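Local coordinates for mannan endo-1,6-alpha-mannosidase (Chaetomium thermophilum, PDB 6RY0), which probably cleaves alpha-1,6-mannosidic linkages as a family 76 glycosidase and is linked to the transfer of GPI-anchored glycoproteins into the fungal cell wall, at residues A315-A318 and D319-T322. Residues are numbered along the deposited sequence; the frame is centred on the assembly and turned at random.
Sequences ACTA and DMLT
T317 and L321 are joined through the backbone, L321 N donating to T317 O at 3.2 Å with a C=O...N angle of 168°, an i to i+4 bond across a turn in which A318 to T322 all have helical phi and psi; L321 N also makes a weak bond to A318 O. T317 uses its side chain as well: chi1 of 67° turns OG1 back over the following turn, where it accepts a weak bond from M320 N at 3.4 Å. M320 runs back extended beyond CG, crossing the T317 side chain; its CG lies 3.3 Å from T317 OG1, and its SD accepts a weak but straight bond (171°) from T317 N at 3.6 Å. An alanine at M320 is likely to leave T317 N without this sulfur acceptor and T317 CG2 without its methyl neighbour CE, 3.8 Å away. L321 CD2 packs on C316 CB at 3.9 Å, while C316 SG is tied to C309 by a disulfide. D319 O receives both T322 N and T322 OG1, the latter at 2.7 Å, and D319 OD1 is hydrogen-bonded to W77 NE1. The turn lies between strand 303-304 and helix 323-337, directly before the helix, with T322 against helix 76-93 and the A318 side chain about 7 Å from the bound calcium ion.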
ATOM      1  N   ALA A 315     -13.512  -1.895  16.858  1.00 13.77           N
ATOM      2  CA  ALA A 315     -12.290  -1.154  17.152  1.00 14.32           C
ATOM      3  C   ALA A 315     -11.517  -0.726  15.898  1.00 13.85           C
ATOM      4  O   ALA A 315     -10.877   0.310  15.906  1.00 15.60           O
ATOM      5  CB  ALA A 315     -11.379  -1.973  18.044  1.00 15.02           C
ATOM      6  N   CYS A 316     -11.518  -1.526  14.851  1.00 13.22           N
ATOM      7  CA  CYS A 316     -10.716  -1.162  13.678  1.00 13.46           C
ATOM      8  C   CYS A 316     -11.298   0.034  12.932  1.00 13.52           C
ATOM      9  O   CYS A 316     -12.495   0.059  12.659  1.00 15.93           O
ATOM     10  CB  CYS A 316     -10.588  -2.357  12.749  1.00 13.52           C
ATOM     11  SG  CYS A 316      -9.725  -3.835  13.431  1.00 13.86           S
ATOM     12  N   THR A 317     -10.452   0.997  12.557  1.00 13.04           N
ATOM     13  CA  THR A 317     -10.904   2.138  11.784  1.00 13.68           C
ATOM     14  C   THR A 317     -10.965   1.790  10.303  1.00 11.64           C
ATOM     15  O   THR A 317     -10.437   0.767   9.864  1.00 11.06           O
ATOM     16  CB  THR A 317      -9.936   3.307  11.934  1.00 14.61           C
ATOM     17  OG1 THR A 317      -8.708   2.926  11.319  1.00 14.00           O
ATOM     18  CG2 THR A 317      -9.687   3.707  13.403  1.00 16.66           C
ATOM     19  N   ALA A 318     -11.577   2.674   9.513  1.00 11.65           N
ATOM     20  CA  ALA A 318     -11.663   2.461   8.076  1.00 11.55           C
ATOM     21  C   ALA A 318     -10.284   2.160   7.490  1.00 10.13           C
ATOM     22  O   ALA A 318     -10.135   1.269   6.653  1.00 10.22           O
ATOM     23  CB  ALA A 318     -12.276   3.663   7.394  1.00 12.67           C
ATOM     24  N   ASP A 319      -9.272   2.913   7.904  0.96  9.31           N
ATOM     25  CA  ASP A 319      -7.954   2.693   7.354  0.96  9.88           C
ATOM     26  C   ASP A 319      -7.478   1.245   7.663  0.96  9.36           C
ATOM     27  O   ASP A 319      -6.953   0.531   6.811  0.96  9.78           O
ATOM     28  CB  ASP A 319      -6.917   3.655   7.947  0.96 10.98           C
ATOM     29  CG  ASP A 319      -7.066   5.094   7.513  0.96 12.76           C
ATOM     30  OD1 ASP A 319      -7.912   5.473   6.677  0.96 12.53           O
ATOM     31  OD2 ASP A 319      -6.199   5.846   7.979  0.96 16.32           O
ATOM     32  N   MET A 320      -7.651   0.827   8.913  1.00  9.60           N
ATOM     33  CA  MET A 320      -7.142  -0.466   9.364  1.00  9.98           C
ATOM     34  C   MET A 320      -7.777  -1.660   8.650  1.00  9.28           C
ATOM     35  O   MET A 320      -7.142  -2.703   8.496  1.00  9.82           O
ATOM     36  CB  MET A 320      -7.344  -0.618  10.883  1.00 10.01           C
ATOM     37  CG  MET A 320      -6.560   0.397  11.686  1.00 11.17           C
ATOM     38  SD  MET A 320      -7.067   0.364  13.422  1.00 12.14           S
ATOM     39  CE  MET A 320      -6.348   1.918  13.958  1.00 13.94           C
ATOM     40  N   LEU A 321      -9.011  -1.496   8.179  1.00  8.60           N
ATOM     41  CA  LEU A 321      -9.710  -2.561   7.465  1.00  8.40           C
ATOM     42  C   LEU A 321      -9.068  -2.910   6.131  1.00  8.35           C
ATOM     43  O   LEU A 321      -9.342  -3.970   5.566  1.00  9.33           O
ATOM     44  CB  LEU A 321     -11.176  -2.161   7.306  1.00  8.56           C
ATOM     45  CG  LEU A 321     -11.949  -1.949   8.611  1.00  9.10           C
ATOM     46  CD1 LEU A 321     -13.244  -1.235   8.344  1.00  9.60           C
ATOM     47  CD2 LEU A 321     -12.184  -3.253   9.351  1.00  9.41           C
ATOM     48  N   THR A 322      -8.219  -2.014   5.624  1.00  8.28           N
ATOM     49  CA  THR A 322      -7.548  -2.226   4.343  1.00  8.11           C
ATOM     50  C   THR A 322      -6.204  -2.936   4.476  1.00  7.30           C
ATOM     51  O   THR A 322      -5.651  -3.399   3.483  1.00  7.74           O
ATOM     52  CB  THR A 322      -7.296  -0.913   3.606  1.00  8.62           C
ATOM     53  OG1 THR A 322      -6.258  -0.168   4.250  1.00  8.28           O
ATOM     54  CG2 THR A 322      -8.545  -0.080   3.496  1.00 10.39           C
TER